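Local coordinates for beta 1-3 glucanase (Clostridium beijerinckii NCIMB 8052, PDB 5H4E), which probably hydrolyses beta-1,3-linked glucans, being a glycoside hydrolase of family 64, at residues A[32-35]-A[36-39]; A[42-45]-A[46-50]; A[51-54]-A[55-58]; A[64-68]-A[69-73]. All coordinates share one frame; numbering follows the deposited sequence.

Interaction 1: residues A[32-35]-A[36-39]; sequences GKDP and DTKQ
Two first torsions bring D34 and T37 together: D34 turns CG to the far side from its own backbone N (chi1 -169°), and T37 sets OG1 between its N and carbonyl carbon (chi1 71°), where the hydroxyl lies 3.2 Å from D34 CB. Thus placed, D34 OD1 takes two backbone N-H groups. D36 N, 2.9 Å from D34 OD1, arrives on the anti lone pair, whereas T37 N, 3.3 Å from D34 OD1, comes from above the carboxylate plane. The first of these bonds makes an Asx turn, and it opens the loop of a beta hairpin leading from strand 26-33 to strand 40-43. T37 OG1 then accepts Q39 N at 3.1 Å, an ST turn that suits a short hydroxyl side chain. Backbone bonds close the loop: K38 N donates to D34 O at 2.8 Å, and D34 N to Q39 O at 3.0 Å. P35 suits the bend, its phi being fixed and its nitrogen having no N-H to satisfy. K38 folds its chain back over the turn, giving weak bonds from NZ to the carbonyls of P35 and D36. A water lies within hydrogen-bonding distance of both D34 OD1 and D36 OD2, which probably eases their repulsion.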
loop_
_atom_site.group_PDB
_atom_site.type_symbol
_atom_site.label_atom_id
_atom_site.label_comp_id
_atom_site.label_asym_id
_atom_site.label_seq_id
_atom_site.Cartn_x
_atom_site.Cartn_y
_atom_site.Cartn_z
ATOM N N GLY A 32 -12.973 6.607 3.515
ATOM C CA GLY A 32 -12.112 7.614 2.928
ATOM C C GLY A 32 -12.440 8.988 3.471
ATOM O O GLY A 32 -13.020 9.106 4.548
ATOM N N LYS A 33 -12.056 10.028 2.738
ATOM C CA LYS A 33 -12.363 11.388 3.165
ATOM C C LYS A 33 -13.155 12.156 2.118
ATOM O O LYS A 33 -12.894 12.040 0.923
ATOM C CB LYS A 33 -11.081 12.139 3.504
ATOM C CG LYS A 33 -10.539 11.768 4.880
ATOM C CD LYS A 33 -9.028 11.813 4.912
ATOM C CE LYS A 33 -8.495 13.221 5.004
ATOM N NZ LYS A 33 -7.003 13.184 5.116
ATOM N N ASP A 34 -14.139 12.919 2.586
ATOM C CA ASP A 34 -14.842 13.869 1.741
ATOM C C ASP A 34 -13.842 14.895 1.239
ATOM O O ASP A 34 -13.112 15.496 2.028
ATOM C CB ASP A 34 -15.973 14.551 2.512
ATOM C CG ASP A 34 -16.898 15.338 1.607
ATOM O OD1 ASP A 34 -16.460 16.370 1.079
ATOM O OD2 ASP A 34 -18.061 14.917 1.431
ATOM N N PRO A 35 -13.792 15.093 -0.081
ATOM C CA PRO A 35 -12.841 16.025 -0.688
ATOM C C PRO A 35 -12.986 17.458 -0.178
ATOM O O PRO A 35 -12.001 18.179 -0.132
ATOM C CB PRO A 35 -13.184 15.949 -2.178
ATOM C CG PRO A 35 -13.785 14.588 -2.348
ATOM C CD PRO A 35 -14.581 14.374 -1.096
ATOM N N ASP A 36 -14.187 17.863 0.202
ATOM C CA ASP A 36 -14.406 19.249 0.600
ATOM C C ASP A 36 -14.292 19.469 2.113
ATOM O O ASP A 36 -13.634 20.408 2.563
ATOM C CB ASP A 36 -15.765 19.715 0.089
ATOM C CG ASP A 36 -15.845 19.678 -1.423
ATOM O OD1 ASP A 36 -14.905 20.207 -2.064
ATOM O OD2 ASP A 36 -16.811 19.091 -1.970
ATOM N N THR A 37 -14.911 18.594 2.895
ATOM C CA THR A 37 -14.935 18.757 4.344
ATOM C C THR A 37 -13.736 18.105 5.023
ATOM O O THR A 37 -13.387 18.468 6.145
ATOM C CB THR A 37 -16.226 18.165 4.959
ATOM O OG1 THR A 37 -16.179 16.734 4.896
ATOM C CG2 THR A 37 -17.460 18.660 4.212
ATOM N N LYS A 38 -13.113 17.152 4.322
ATOM C CA LYS A 38 -12.046 16.281 4.848
ATOM C C LYS A 38 -12.517 15.351 5.973
ATOM O O LYS A 38 -11.705 14.647 6.572
ATOM C CB LYS A 38 -10.845 17.101 5.335
ATOM C CG LYS A 38 -10.372 18.155 4.370
ATOM C CD LYS A 38 -10.027 17.577 3.010
ATOM C CE LYS A 38 -9.504 18.663 2.096
ATOM N NZ LYS A 38 -10.419 19.839 2.085
ATOM N N GLN A 39 -13.817 15.325 6.254
ATOM C CA GLN A 39 -14.339 14.396 7.249
ATOM C C GLN A 39 -14.100 12.961 6.769
ATOM O O GLN A 39 -14.150 12.688 5.564
ATOM C CB GLN A 39 -15.837 14.616 7.498
ATOM C CG GLN A 39 -16.235 15.951 8.160
ATOM C CD GLN A 39 -17.763 16.099 8.365
ATOM O OE1 GLN A 39 -18.477 15.130 8.661
ATOM N NE2 GLN A 39 -18.259 17.322 8.199
HETATM O O HOH W 1 -18.541 16.980 -0.662
#

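Interaction 2: residues A[42-45]-A[46-50]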
loop_
_atom_site.group_PDB
_atom_site.type_symbol
_atom_site.label_atom_id
_atom_site.label_comp_id
_atom_site.label_asym_id
_atom_site.label_seq_id
_atom_site.Cartn_x
_atom_site.Cartn_y
_atom_site.Cartn_z
ATOM N N HIS A 42 -17.821 6.851 5.162
ATOM C CA HIS A 42 -17.988 5.569 4.494
ATOM C C HIS A 42 -18.998 5.776 3.382
ATOM O O HIS A 42 -19.893 6.622 3.490
ATOM C CB HIS A 42 -18.457 4.485 5.459
ATOM C CG HIS A 42 -19.744 4.811 6.146
ATOM N ND1 HIS A 42 -20.938 4.205 5.823
ATOM C CD2 HIS A 42 -20.020 5.679 7.150
ATOM C CE1 HIS A 42 -21.895 4.687 6.595
ATOM N NE2 HIS A 42 -21.366 5.583 7.407
ATOM N N VAL A 43 -18.848 5.011 2.312
ATOM C CA VAL A 43 -19.703 5.159 1.144
ATOM C C VAL A 43 -20.907 4.242 1.269
ATOM O O VAL A 43 -20.753 3.037 1.503
ATOM C CB VAL A 43 -18.935 4.829 -0.153
ATOM C CG1 VAL A 43 -19.779 5.157 -1.369
ATOM C CG2 VAL A 43 -17.628 5.567 -0.180
ATOM N N ASP A 44 -22.111 4.782 1.106
ATOM C CA ASP A 44 -23.277 3.919 1.210
ATOM C C ASP A 44 -23.504 3.240 -0.141
ATOM O O ASP A 44 -22.658 3.343 -1.048
ATOM C CB ASP A 44 -24.524 4.694 1.713
ATOM C CG ASP A 44 -25.084 5.722 0.702
ATOM O OD1 ASP A 44 -24.697 5.727 -0.479
ATOM O OD2 ASP A 44 -25.953 6.532 1.113
ATOM N N LEU A 45 -24.623 2.541 -0.279
ATOM C CA LEU A 45 -24.846 1.737 -1.477
ATOM C C LEU A 45 -25.164 2.581 -2.717
ATOM O O LEU A 45 -25.159 2.073 -3.844
ATOM C CB LEU A 45 -25.966 0.729 -1.239
ATOM C CG LEU A 45 -25.711 -0.335 -0.169
ATOM C CD1 LEU A 45 -26.913 -1.263 -0.043
ATOM C CD2 LEU A 45 -24.431 -1.119 -0.487
ATOM N N ASN A 46 -25.423 3.866 -2.527
ATOM C CA ASN A 46 -25.739 4.721 -3.668
ATOM C C ASN A 46 -24.649 5.751 -3.961
ATOM O O ASN A 46 -24.852 6.671 -4.758
ATOM C CB ASN A 46 -27.084 5.425 -3.453
ATOM C CG ASN A 46 -28.225 4.448 -3.260
ATOM O OD1 ASN A 46 -28.538 3.656 -4.153
ATOM N ND2 ASN A 46 -28.847 4.492 -2.091
ATOM N N GLY A 47 -23.495 5.613 -3.319
ATOM C CA GLY A 47 -22.385 6.504 -3.602
ATOM C C GLY A 47 -22.295 7.771 -2.774
ATOM O O GLY A 47 -21.461 8.631 -3.039
ATOM N N ASN A 48 -23.151 7.907 -1.769
ATOM C CA ASN A 48 -23.076 9.058 -0.871
ATOM C C ASN A 48 -21.942 8.947 0.144
ATOM O O ASN A 48 -21.690 7.863 0.682
ATOM C CB ASN A 48 -24.407 9.229 -0.121
ATOM C CG ASN A 48 -25.564 9.431 -1.054
ATOM O OD1 ASN A 48 -25.656 10.468 -1.715
ATOM N ND2 ASN A 48 -26.456 8.446 -1.124
ATOM N N LEU A 49 -21.271 10.063 0.426
ATOM C CA LEU A 49 -20.205 10.043 1.427
ATOM C C LEU A 49 -20.804 10.351 2.801
ATOM O O LEU A 49 -20.976 11.509 3.154
ATOM C CB LEU A 49 -19.100 11.040 1.082
ATOM C CG LEU A 49 -18.425 10.827 -0.272
ATOM C CD1 LEU A 49 -17.211 11.736 -0.416
ATOM C CD2 LEU A 49 -18.043 9.361 -0.471
ATOM N N ILE A 50 -21.119 9.308 3.565
ATOM C CA ILE A 50 -21.729 9.487 4.891
ATOM C C ILE A 50 -20.661 9.695 5.955
ATOM O O ILE A 50 -19.816 8.819 6.159
ATOM C CB ILE A 50 -22.578 8.283 5.312
ATOM C CG1 ILE A 50 -23.504 7.839 4.179
ATOM C CG2 ILE A 50 -23.381 8.622 6.557
ATOM C CD1 ILE A 50 -24.506 8.914 3.759
HETATM O O HOH W 2 -28.735 6.040 0.072
#
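D44 OD1 is gripped by two backbone N-H groups arriving from opposite faces of its carboxylate: N46 N at 2.9 Å from OD1 and N48 N at 3.0 Å from OD1. This is the tip of a beta hairpin, strand 40-43 with strand 49-51, turned by a type I beta turn from D44 to G47 with a G1 bulge: G47 N bonds weakly to D44 O, while D44 N donates to N48 O at 3.1 Å. G47 suits the bulge, since its positive phi of 90° comes readily to a residue without a side chain. Aspartate suits the head of the turn because its short acid reaches N-H groups two and four residues on; the torsion that brings it over them places CG between N and the carbonyl carbon (chi1 69°). Its other oxygen is used as well. N48 ND2 meets D44 OD2 at 3.0 Å on the syn lone pair, with the amide standing nearly upright on the carboxylate, their planes 86° apart.

Below the turn the strands pair regularly. H42 and I50 form a hydrogen-bonded pair, and I50 CB lies over one face of the imidazole, 4.0 Å from its centroid, in a CH-pi contact; the H42 ring also stacks with Y77. V43 and L49 lie side by side on the other face, V43 CG2 to L49 CD2 being 3.8 Å, and both pack on I92 of strand 86-92. At the outer end, one water donates to D44 OD2 and accepts from N46 ND2, 2.7 Å away.

Interaction 3: residues A[51-54]-A[55-58]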
loop_
_atom_site.group_PDB
_atom_site.type_symbol
_atom_site.label_atom_id
_atom_site.label_comp_id
_atom_site.label_asym_id
_atom_site.label_seq_id
_atom_site.Cartn_x
_atom_site.Cartn_y
_atom_site.Cartn_z
ATOM N N PRO A 51 -20.694 10.844 6.648
ATOM C CA PRO A 51 -19.695 11.106 7.695
ATOM C C PRO A 51 -19.635 9.999 8.738
ATOM O O PRO A 51 -20.681 9.524 9.179
ATOM C CB PRO A 51 -20.184 12.413 8.327
ATOM C CG PRO A 51 -20.959 13.080 7.227
ATOM C CD PRO A 51 -21.656 11.953 6.520
ATOM N N MET A 52 -18.432 9.568 9.106
ATOM C CA MET A 52 -18.318 8.655 10.232
ATOM C C MET A 52 -18.637 9.401 11.521
ATOM O O MET A 52 -18.210 10.541 11.719
ATOM C CB MET A 52 -16.920 8.045 10.331
ATOM C CG MET A 52 -16.532 7.131 9.193
ATOM S SD MET A 52 -14.923 6.406 9.552
ATOM C CE MET A 52 -14.501 5.748 7.940
ATOM N N LYS A 53 -19.370 8.739 12.397
ATOM C CA LYS A 53 -19.620 9.262 13.728
ATOM C C LYS A 53 -19.331 8.186 14.775
ATOM O O LYS A 53 -19.717 7.025 14.599
ATOM C CB LYS A 53 -21.062 9.761 13.838
ATOM C CG LYS A 53 -22.124 8.741 13.462
ATOM C CD LYS A 53 -23.508 9.367 13.553
ATOM C CE LYS A 53 -24.475 8.796 12.531
ATOM N NZ LYS A 53 -24.960 7.404 12.843
ATOM N N ILE A 54 -18.659 8.580 15.860
ATOM C CA ILE A 54 -18.340 7.668 16.970
ATOM C C ILE A 54 -19.516 6.770 17.385
ATOM O O ILE A 54 -19.328 5.635 17.821
ATOM C CB ILE A 54 -17.853 8.450 18.216
ATOM C CG1 ILE A 54 -17.225 7.497 19.226
ATOM C CG2 ILE A 54 -18.984 9.244 18.864
ATOM C CD1 ILE A 54 -15.814 7.132 18.873
ATOM N N SER A 55 -20.735 7.264 17.216
ATOM C CA SER A 55 -21.916 6.511 17.601
ATOM C C SER A 55 -22.173 5.295 16.704
ATOM O O SER A 55 -22.981 4.434 17.037
ATOM C CB SER A 55 -23.134 7.444 17.614
ATOM O OG SER A 55 -22.993 8.501 16.676
ATOM N N ASP A 56 -21.473 5.216 15.574
ATOM C CA ASP A 56 -21.645 4.096 14.645
ATOM C C ASP A 56 -21.210 2.749 15.229
ATOM O O ASP A 56 -21.713 1.703 14.817
ATOM C CB ASP A 56 -20.884 4.368 13.343
ATOM C CG ASP A 56 -21.568 5.412 12.480
ATOM O OD1 ASP A 56 -22.819 5.447 12.501
ATOM O OD2 ASP A 56 -20.866 6.195 11.793
ATOM N N ASN A 57 -20.291 2.774 16.191
ATOM C CA ASN A 57 -19.828 1.545 16.841
ATOM C C ASN A 57 -20.960 0.802 17.558
ATOM O O ASN A 57 -20.939 -0.425 17.669
ATOM C CB ASN A 57 -18.711 1.856 17.837
ATOM C CG ASN A 57 -17.446 2.353 17.167
ATOM O OD1 ASN A 57 -17.133 1.983 16.032
ATOM N ND2 ASN A 57 -16.704 3.194 17.871
ATOM N N ASP A 58 -21.959 1.543 18.029
ATOM C CA ASP A 58 -23.010 0.958 18.865
ATOM C C ASP A 58 -24.379 0.907 18.196
ATOM O O ASP A 58 -25.309 0.304 18.734
ATOM C CB ASP A 58 -23.136 1.739 20.174
ATOM C CG ASP A 58 -21.869 1.717 20.988
ATOM O OD1 ASP A 58 -21.286 0.622 21.143
ATOM O OD2 ASP A 58 -21.457 2.796 21.475
HETATM O O HOH W 3 -22.329 6.809 9.598
HETATM O O HOH W 4 -17.824 4.069 20.470
#
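K53 and D56 form the tight part of this turn, their side chains crossing at about a right angle. D56 OD2 receives the backbone N of K53 at 3.0 Å from above the carboxylate plane, and D56 OD1 makes a salt bridge with K53 NZ at 2.9 Å, met on the syn side. In return, D56 N donates to K53 O over 2.7 Å. Backbone and side chain therefore hold the same pair, three residues apart, at the start of a 3-10 segment. A lysine suits this place because its chain is long enough to bend at its outer torsions and bring NZ back to the acid, while its CG and CD each pass 3.3 Å from S55 OG. D56 OD2 is further bonded by a water shared with P51 O and by the hydroxyl of Y77.

The I54 side is looser. N57 N makes only a weak bond to I54 O, at 3.4 Å, and a water accepts from N57 ND2 and bonds weakly to I54 O, though the main protein partner of that amide is V109 O. I54 itself is largely solvent-exposed. The turn lies between strands 49-51 and 63-67: M52 still pairs by its backbone with F40 of strand 40-43, N57 reaches strand 108-111, and D58 bonds to N73 of strand 70-74.

Interaction 4: residues A[64-68]-A[69-73]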
loop_
_atom_site.group_PDB
_atom_site.type_symbol
_atom_site.label_atom_id
_atom_site.label_comp_id
_atom_site.label_asym_id
_atom_site.label_seq_id
_atom_site.Cartn_x
_atom_site.Cartn_y
_atom_site.Cartn_z
ATOM N N THR A 64 -19.696 -7.180 17.287
ATOM C CA THR A 64 -19.098 -7.333 18.603
ATOM C C THR A 64 -18.068 -8.452 18.562
ATOM O O THR A 64 -18.263 -9.466 17.886
ATOM C CB THR A 64 -20.159 -7.626 19.668
ATOM O OG1 THR A 64 -21.198 -6.646 19.572
ATOM C CG2 THR A 64 -19.554 -7.575 21.066
ATOM N N LYS A 65 -16.959 -8.260 19.268
ATOM C CA LYS A 65 -15.894 -9.258 19.283
ATOM C C LYS A 65 -15.210 -9.303 20.644
ATOM O O LYS A 65 -14.930 -8.260 21.243
ATOM C CB LYS A 65 -14.873 -8.960 18.178
ATOM C CG LYS A 65 -13.637 -9.853 18.179
ATOM C CD LYS A 65 -13.928 -11.246 17.650
ATOM C CE LYS A 65 -12.632 -12.061 17.537
ATOM N NZ LYS A 65 -12.894 -13.536 17.394
ATOM N N THR A 66 -14.959 -10.513 21.138
ATOM C CA THR A 66 -14.168 -10.690 22.353
ATOM C C THR A 66 -12.734 -11.074 22.017
ATOM O O THR A 66 -12.497 -12.128 21.422
ATOM C CB THR A 66 -14.768 -11.765 23.266
ATOM O OG1 THR A 66 -16.104 -11.389 23.629
ATOM C CG2 THR A 66 -13.903 -11.941 24.520
ATOM N N THR A 67 -11.787 -10.216 22.394
ATOM C CA THR A 67 -10.367 -10.470 22.174
ATOM C C THR A 67 -9.736 -10.816 23.524
ATOM O O THR A 67 -10.420 -10.760 24.548
ATOM C CB THR A 67 -9.666 -9.247 21.527
ATOM O OG1 THR A 67 -9.528 -8.197 22.489
ATOM C CG2 THR A 67 -10.472 -8.740 20.353
ATOM N N PRO A 68 -8.442 -11.192 23.548
ATOM C CA PRO A 68 -7.860 -11.429 24.882
ATOM C C PRO A 68 -7.885 -10.184 25.793
ATOM O O PRO A 68 -7.723 -10.307 27.009
ATOM C CB PRO A 68 -6.416 -11.851 24.559
ATOM C CG PRO A 68 -6.531 -12.510 23.215
ATOM C CD PRO A 68 -7.577 -11.709 22.468
ATOM N N ASP A 69 -8.102 -9.007 25.211
ATOM C CA ASP A 69 -8.031 -7.767 25.975
ATOM C C ASP A 69 -9.398 -7.240 26.398
ATOM O O ASP A 69 -9.480 -6.229 27.103
ATOM C CB ASP A 69 -7.287 -6.697 25.176
ATOM C CG ASP A 69 -5.804 -6.988 25.063
ATOM O OD1 ASP A 69 -5.276 -7.766 25.899
ATOM O OD2 ASP A 69 -5.159 -6.419 24.155
ATOM N N GLY A 70 -10.464 -7.929 25.994
ATOM C CA GLY A 70 -11.812 -7.523 26.365
ATOM C C GLY A 70 -12.861 -7.749 25.287
ATOM O O GLY A 70 -12.588 -8.385 24.265
ATOM N N THR A 71 -14.065 -7.223 25.523
ATOM C CA THR A 71 -15.176 -7.308 24.572
ATOM C C THR A 71 -15.561 -5.904 24.066
ATOM O O THR A 71 -15.752 -4.983 24.866
ATOM C CB THR A 71 -16.395 -7.997 25.219
ATOM O OG1 THR A 71 -16.027 -9.322 25.613
ATOM C CG2 THR A 71 -17.589 -8.069 24.256
ATOM N N PHE A 72 -15.657 -5.732 22.744
ATOM C CA PHE A 72 -15.941 -4.412 22.178
ATOM C C PHE A 72 -16.967 -4.428 21.040
ATOM O O PHE A 72 -17.182 -5.458 20.394
ATOM C CB PHE A 72 -14.650 -3.764 21.666
ATOM C CG PHE A 72 -13.448 -4.021 22.531
ATOM C CD1 PHE A 72 -13.149 -3.183 23.597
ATOM C CD2 PHE A 72 -12.603 -5.094 22.266
ATOM C CE1 PHE A 72 -12.031 -3.412 24.398
ATOM C CE2 PHE A 72 -11.483 -5.330 23.062
ATOM C CZ PHE A 72 -11.198 -4.484 24.130
ATOM N N ASN A 73 -17.580 -3.267 20.800
ATOM C CA ASN A 73 -18.496 -3.050 19.675
ATOM C C ASN A 73 -17.820 -2.289 18.534
ATOM O O ASN A 73 -17.051 -1.357 18.773
ATOM C CB ASN A 73 -19.737 -2.261 20.114
ATOM C CG ASN A 73 -20.687 -3.074 20.979
ATOM O OD1 ASN A 73 -20.568 -4.296 21.087
ATOM N ND2 ASN A 73 -21.660 -2.394 21.579
HETATM O O HOH W 5 -5.840 -8.047 28.472
#
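Hydroxyl bonds run along the face bearing T64, T66, T71 and N73. T64 OG1 donates to N73 OD1 at 2.9 Å, from above the amide carbonyl plane, the two side chains lying side by side. T66 OG1 and T71 OG1 share a bond of the same length, 2.9 Å, across a non-hydrogen-bonded pair. Threonine suits this exposed face, its branched CB favouring extended backbone and its hydroxyl finding a partner on the opposite strand.

Backbone bonds make a two-residue beta hairpin of strands 63-67 and 70-74. K65 N to F72 O and F72 N to K65 O are both 3.0 Å; nearer the end, T67 N reaches G70 O at 2.7 Å, and G70 N returns to T67 O across a type I turn. P68 has the phi its corner needs, and G70 readily takes up its positive phi of 144°.

At the turn, T67 OG1 accepts D69 N at 3.2 Å, an ST turn. Packing involves the aromatic ring: F72 CG, set away from the carbonyl carbon (chi1 -38°), swings the ring back toward the turn, where T67 OG1 meets its edge in plane, 3.5 Å from F72 CE2. One water donates to both P68 O and D69 OD1.

In the fold
From the N terminus the four contacts follow in series, none enclosing or crossing another. Interaction 1 closes the loop between strands 26-33 and 40-43, and interaction 2 the next turn, between strands 40-43 and 49-51, so both finish consecutive hairpins of the same antiparallel sheet. Their centres are 12 Å apart, and L49 packs on D34 and P35. Interaction 3 turns the chain as it leaves that sheet; P51 touches Q39 of interaction 1, and M52 packs near H42 of interaction 2. Interaction 4 closes the separate two-stranded hairpin beyond. It joins interaction 3 through a probable hydrogen bond between D58 and N73, but stays about 18 Å from interaction 1 at the nearest atoms.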